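Local coordinates for Alpha/beta hydrolase fold protein (Sphaerobacter thermophilus, PDB 3R0V) that probably acts as a hydrolase of the alpha/beta hydrolase fold, of unestablished substrate, and here holds D-malate in a pocket between its core and its cap helices, at residues V27-A32 against A98-L103; Y153-G158 against P173-M178. One frame throughout, in Å; residues are numbered along the deposited sequence.

Contact 1: residues V27-A32 against A98-L103; sequences VLVGGA and AGLSLL. With MLT (D-malate), chain F.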
loop_
_atom_site.group_PDB
_atom_site.type_symbol
_atom_site.label_atom_id
_atom_site.label_comp_id
_atom_site.label_asym_id
_atom_site.label_seq_id
_atom_site.Cartn_x
_atom_site.Cartn_y
_atom_site.Cartn_z
ATOM N N VAL A 27 6.324 5.412 -9.267
ATOM C CA VAL A 27 5.849 5.929 -7.992
ATOM C C VAL A 27 5.586 4.753 -7.064
ATOM O O VAL A 27 4.918 3.784 -7.439
ATOM C CB VAL A 27 4.557 6.733 -8.160
ATOM C CG1 VAL A 27 4.007 7.156 -6.784
ATOM C CG2 VAL A 27 4.808 7.958 -9.023
ATOM N N LEU A 28 6.145 4.829 -5.862
ATOM C CA LEU A 28 5.931 3.790 -4.852
ATOM C C LEU A 28 4.833 4.264 -3.912
ATOM O O LEU A 28 4.895 5.394 -3.397
ATOM C CB LEU A 28 7.213 3.526 -4.060
ATOM C CG LEU A 28 8.473 3.211 -4.875
ATOM C CD1 LEU A 28 9.644 2.820 -3.972
ATOM C CD2 LEU A 28 8.229 2.121 -5.876
ATOM N N VAL A 29 3.817 3.427 -3.703
ATOM C CA VAL A 29 2.702 3.777 -2.831
ATOM C C VAL A 29 2.709 2.854 -1.615
ATOM O O VAL A 29 2.546 1.639 -1.743
ATOM C CB VAL A 29 1.339 3.627 -3.554
ATOM C CG1 VAL A 29 0.207 4.058 -2.626
ATOM C CG2 VAL A 29 1.307 4.440 -4.852
ATOM N N GLY A 30 2.884 3.429 -0.430
ATOM C CA GLY A 30 2.991 2.624 0.773
ATOM C C GLY A 30 1.651 2.240 1.369
ATOM O O GLY A 30 0.625 2.832 1.059
ATOM N N GLY A 31 1.678 1.233 2.235
ATOM C CA GLY A 31 0.473 0.735 2.878
ATOM C C GLY A 31 0.238 1.286 4.273
ATOM O O GLY A 31 0.725 2.356 4.631
ATOM N N ALA A 32 -0.522 0.540 5.069
ATOM C CA ALA A 32 -0.867 0.993 6.408
ATOM C C ALA A 32 0.406 1.229 7.213
ATOM O O ALA A 32 1.352 0.448 7.150
ATOM C CB ALA A 32 -1.778 -0.025 7.094
ATOM N N ALA A 98 -1.558 -0.950 -2.315
ATOM C CA ALA A 98 -1.966 -1.634 -3.543
ATOM C C ALA A 98 -3.456 -1.439 -3.792
ATOM O O ALA A 98 -3.878 -1.259 -4.924
ATOM C CB ALA A 98 -1.626 -3.120 -3.475
ATOM N N GLY A 99 -4.259 -1.467 -2.729
ATOM C CA GLY A 99 -5.680 -1.183 -2.859
ATOM C C GLY A 99 -5.886 0.221 -3.391
ATOM O O GLY A 99 -6.671 0.447 -4.314
ATOM N N LEU A 100 -5.178 1.181 -2.812
ATOM C CA LEU A 100 -5.284 2.564 -3.242
ATOM C C LEU A 100 -4.870 2.707 -4.708
ATOM O O LEU A 100 -5.524 3.417 -5.481
ATOM C CB LEU A 100 -4.421 3.456 -2.342
ATOM C CG LEU A 100 -4.337 4.945 -2.667
ATOM C CD1 LEU A 100 -5.708 5.582 -2.645
ATOM C CD2 LEU A 100 -3.400 5.622 -1.671
ATOM N N SER A 101 -3.787 2.035 -5.081
ATOM C CA SER A 101 -3.288 2.092 -6.453
ATOM C C SER A 101 -4.277 1.496 -7.446
ATOM O O SER A 101 -4.464 2.047 -8.546
ATOM C CB SER A 101 -1.929 1.406 -6.570
ATOM O OG SER A 101 -0.972 2.046 -5.747
ATOM N N LEU A 102 -4.907 0.381 -7.072
ATOM C CA LEU A 102 -5.925 -0.239 -7.921
ATOM C C LEU A 102 -7.139 0.676 -8.072
ATOM O O LEU A 102 -7.657 0.843 -9.173
ATOM C CB LEU A 102 -6.330 -1.620 -7.375
ATOM C CG LEU A 102 -5.261 -2.707 -7.498
ATOM C CD1 LEU A 102 -5.447 -3.794 -6.453
ATOM C CD2 LEU A 102 -5.297 -3.312 -8.904
ATOM N N LEU A 103 -7.595 1.269 -6.972
ATOM C CA LEU A 103 -8.681 2.242 -7.048
ATOM C C LEU A 103 -8.307 3.408 -7.959
ATOM O O LEU A 103 -9.126 3.867 -8.756
ATOM C CB LEU A 103 -9.042 2.751 -5.654
ATOM C CG LEU A 103 -9.653 1.715 -4.707
ATOM C CD1 LEU A 103 -9.749 2.339 -3.330
ATOM C CD2 LEU A 103 -11.022 1.315 -5.213
HETATM C C1 MLT F . -1.602 -3.286 5.042
HETATM O O1 MLT F . -1.213 -2.235 4.435
HETATM O O2 MLT F . -2.610 -3.901 4.697
HETATM C C2 MLT F . -0.768 -3.770 6.196
HETATM O O3 MLT F . 0.476 -3.098 6.211
HETATM C C3 MLT F . -0.565 -5.278 6.119
HETATM C C4 MLT F . 0.563 -5.701 7.035
HETATM O O4 MLT F . 1.310 -4.860 7.583
HETATM O O5 MLT F . 0.765 -6.912 7.260
#
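The backbone of A32 grips D-malate: A32 N donates to carboxylate oxygen O1 at 2.9 Å, nearly straight at 166°. G31 CA comes 3.8 Å from malate O1, close enough that a side chain there would run into that oxygen. S96 N also bonds the ligand, so two main-chain N-H groups serve the malate. Further back, where strand 25-29 ends, V29 rests on helix 96-106. Its CG1, anti to the backbone N (chi1 -178°), reaches L100 CD2 at 4.0 Å, the two side chains crossing at about a right angle. CB and both methyls of V29 border the hydroxyl of S101, the closest approach being V29 CG2 to S101 OG at 3.4 Å. That buried hydroxyl is not left without a partner: S101 OG hydrogen-bonds G97 O one helical turn back, and chi1 of -61°, which sets OG beside its own backbone N, fits this bond. V29 therefore packs against a hydroxyl already engaged, and the apolar contact costs that oxygen no partner. V91 of the neighbouring strand lies against both V29 and S101. Helix 96-106 thus packs across the end of strand 25-29, next to a site consistent with the oxyanion hole of alpha/beta hydrolases, one amide coming from the loop after an early strand, the other from the residue following the presumed nucleophile.

Contact 2: residues Y153-G158 against P173-M178; sequences YFMTEG and PMWPGM. With MLT (D-malate), chain F.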
loop_
_atom_site.group_PDB
_atom_site.type_symbol
_atom_site.label_atom_id
_atom_site.label_comp_id
_atom_site.label_asym_id
_atom_site.label_seq_id
_atom_site.Cartn_x
_atom_site.Cartn_y
_atom_site.Cartn_z
ATOM N N TYR A 153 -3.887 -3.940 17.496
ATOM C CA TYR A 153 -5.246 -4.312 17.137
ATOM C C TYR A 153 -5.380 -4.421 15.621
ATOM O O TYR A 153 -5.926 -5.394 15.111
ATOM C CB TYR A 153 -6.246 -3.308 17.720
ATOM C CG TYR A 153 -7.695 -3.661 17.487
ATOM C CD1 TYR A 153 -8.287 -4.732 18.143
ATOM C CD2 TYR A 153 -8.476 -2.898 16.630
ATOM C CE1 TYR A 153 -9.627 -5.044 17.938
ATOM C CE2 TYR A 153 -9.812 -3.195 16.423
ATOM C CZ TYR A 153 -10.374 -4.272 17.069
ATOM O OH TYR A 153 -11.698 -4.579 16.870
ATOM N N PHE A 154 -4.882 -3.416 14.905
ATOM C CA PHE A 154 -4.872 -3.488 13.444
ATOM C C PHE A 154 -4.179 -4.769 12.958
ATOM O O PHE A 154 -4.710 -5.503 12.119
ATOM C CB PHE A 154 -4.161 -2.270 12.849
ATOM C CG PHE A 154 -3.691 -2.481 11.429
ATOM C CD1 PHE A 154 -4.593 -2.510 10.380
ATOM C CD2 PHE A 154 -2.352 -2.676 11.155
ATOM C CE1 PHE A 154 -4.152 -2.713 9.082
ATOM C CE2 PHE A 154 -1.913 -2.888 9.860
ATOM C CZ PHE A 154 -2.809 -2.905 8.836
HETATM N N MSE A 155 -2.998 -5.058 13.490
HETATM C CA MSE A 155 -2.257 -6.209 13.004
HETATM C C MSE A 155 -2.918 -7.534 13.318
HETATM O O MSE A 155 -2.972 -8.407 12.463
HETATM C CB MSE A 155 -0.837 -6.187 13.527
HETATM C CG MSE A 155 -0.100 -5.007 12.987
HETATM SE SE MSE A 155 1.768 -5.094 13.365
HETATM C CE MSE A 155 2.281 -3.506 12.350
ATOM N N THR A 156 -3.426 -7.685 14.536
ATOM C CA THR A 156 -4.024 -8.950 14.944
ATOM C C THR A 156 -5.450 -9.142 14.455
ATOM O O THR A 156 -5.816 -10.240 14.026
ATOM C CB THR A 156 -4.017 -9.101 16.478
ATOM O OG1 THR A 156 -4.696 -7.981 17.077
ATOM C CG2 THR A 156 -2.589 -9.182 17.004
ATOM N N GLU A 157 -6.260 -8.093 14.534
ATOM C CA GLU A 157 -7.673 -8.205 14.197
ATOM C C GLU A 157 -7.995 -7.652 12.815
ATOM O O GLU A 157 -8.925 -8.116 12.165
ATOM C CB GLU A 157 -8.542 -7.534 15.268
ATOM C CG GLU A 157 -8.371 -8.130 16.648
ATOM C CD GLU A 157 -8.671 -9.617 16.677
ATOM O OE1 GLU A 157 -9.534 -10.083 15.894
ATOM O OE2 GLU A 157 -8.031 -10.320 17.488
ATOM N N GLY A 158 -7.226 -6.668 12.364
ATOM C CA GLY A 158 -7.458 -6.090 11.052
ATOM C C GLY A 158 -6.925 -6.979 9.952
ATOM O O GLY A 158 -7.626 -7.256 8.972
ATOM N N PRO A 173 12.871 -1.656 15.882
ATOM C CA PRO A 173 13.016 -0.211 15.678
ATOM C C PRO A 173 11.869 0.415 14.880
ATOM O O PRO A 173 11.661 1.617 15.000
ATOM C CB PRO A 173 14.330 -0.104 14.896
ATOM C CG PRO A 173 15.108 -1.317 15.308
ATOM C CD PRO A 173 14.074 -2.399 15.459
HETATM N N MSE A 174 11.142 -0.380 14.098
HETATM C CA MSE A 174 10.012 0.111 13.300
HETATM C C MSE A 174 8.831 0.622 14.132
HETATM O O MSE A 174 8.023 1.433 13.659
HETATM C CB MSE A 174 9.499 -1.016 12.394
HETATM C CG MSE A 174 9.171 -2.313 13.161
HETATM SE SE MSE A 174 8.099 -3.622 12.176
HETATM C CE MSE A 174 8.345 -2.902 10.388
ATOM N N TRP A 175 8.713 0.134 15.363
ATOM C CA TRP A 175 7.473 0.312 16.109
ATOM C C TRP A 175 7.124 1.772 16.438
ATOM O O TRP A 175 5.989 2.184 16.216
ATOM C CB TRP A 175 7.453 -0.572 17.357
ATOM C CG TRP A 175 6.099 -0.671 18.007
ATOM C CD1 TRP A 175 5.651 0.043 19.078
ATOM C CD2 TRP A 175 5.028 -1.545 17.628
ATOM N NE1 TRP A 175 4.371 -0.340 19.400
ATOM C CE2 TRP A 175 3.962 -1.310 18.523
ATOM C CE3 TRP A 175 4.871 -2.514 16.630
ATOM C CZ2 TRP A 175 2.751 -2.000 18.446
ATOM C CZ3 TRP A 175 3.655 -3.204 16.554
ATOM C CH2 TRP A 175 2.618 -2.947 17.474
ATOM N N PRO A 176 8.082 2.563 16.963
ATOM C CA PRO A 176 7.711 3.957 17.250
ATOM C C PRO A 176 7.206 4.724 16.019
ATOM O O PRO A 176 6.272 5.523 16.153
ATOM C CB PRO A 176 9.015 4.570 17.772
ATOM C CG PRO A 176 9.783 3.411 18.320
ATOM C CD PRO A 176 9.445 2.242 17.429
ATOM N N GLY A 177 7.786 4.467 14.848
ATOM C CA GLY A 177 7.335 5.113 13.627
ATOM C C GLY A 177 5.899 4.748 13.292
ATOM O O GLY A 177 5.134 5.574 12.802
HETATM N N MSE A 178 5.529 3.500 13.559
HETATM C CA MSE A 178 4.169 3.051 13.313
HETATM C C MSE A 178 3.203 3.711 14.287
HETATM O O MSE A 178 2.130 4.192 13.897
HETATM C CB MSE A 178 4.085 1.531 13.439
HETATM C CG MSE A 178 4.829 0.790 12.355
HETATM SE SE MSE A 178 4.747 -1.142 12.663
HETATM C CE MSE A 178 5.034 -1.712 10.830
HETATM C C1 MLT F . -1.602 -3.286 5.042
HETATM O O1 MLT F . -1.213 -2.235 4.435
HETATM O O2 MLT F . -2.610 -3.901 4.697
HETATM C C2 MLT F . -0.768 -3.770 6.196
HETATM O O3 MLT F . 0.476 -3.098 6.211
HETATM C C3 MLT F . -0.565 -5.278 6.119
HETATM C C4 MLT F . 0.563 -5.701 7.035
HETATM O O4 MLT F . 1.310 -4.860 7.583
HETATM O O5 MLT F . 0.765 -6.912 7.260
#
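M155 reaches out from helix 147-158 as an extended arm and meets W175 and M178 from helix 175-180 in two different ways. Beside W175 it runs past the indole in the opposite direction, and its selenium comes to the rim of the six-membered ring, not over a face: M155 SE is 4.2 Å from W175 CZ3. The selenium lies 76° off the ring normal, almost level with the ring. This is a Met-aromatic contact made at the edge, carried here by selenomethionine. In W175 a chi1 of -167° carries the indole away from its own backbone N and brings its benzo edge nearer to M155, while NE1 makes a weak hydrogen bond to E179. With M178, by contrast, the arm crosses at about a right angle. M155 CE approaches M178 SE at 3.4 Å and M178 CE at 3.6 Å, so that the end of one selenomethionine lies against the end of the other. Both contacts of M155, with W175 and with M178, belong to one of its two deposited conformers, and their exact distances are to that extent doubtful. M169, on the intervening helix, touches both M155 and M178. One residue before M155, F154 turns the edge of its ring to the ligand, with F154 CZ 3.4 Å from malate C2. No hydrogen bond joins the two segments. The contact relies on dispersion between polarisable selenium, methyl groups and an aromatic rim, perhaps with a weak electrostatic attraction from the ring hydrogens, and such a non-directional surface is consistent with M155 adopting more than one conformer.

How the contacts relate
From the N terminus, the end of strand 25-29 and the loop after it form the first segment of contact 1, and 65 intervening residues, including helix 71-84 and strand 89-94, return the chain to helix 96-106, closing a long loop within the central sheet and its flanking helix. The chain then runs through strand 111-117 into the helices inserted before strand 209-213, a cap region as in many alpha/beta hydrolases. There contact 2 closes a much shorter loop of 14 residues around helix 163-170. The contacts are in series, neither nested nor crossed. Their centres lie about 18 Å apart, yet A32 CB meets F154 CZ at 3.5 Å, bringing core and cap together beside the shared D-malate.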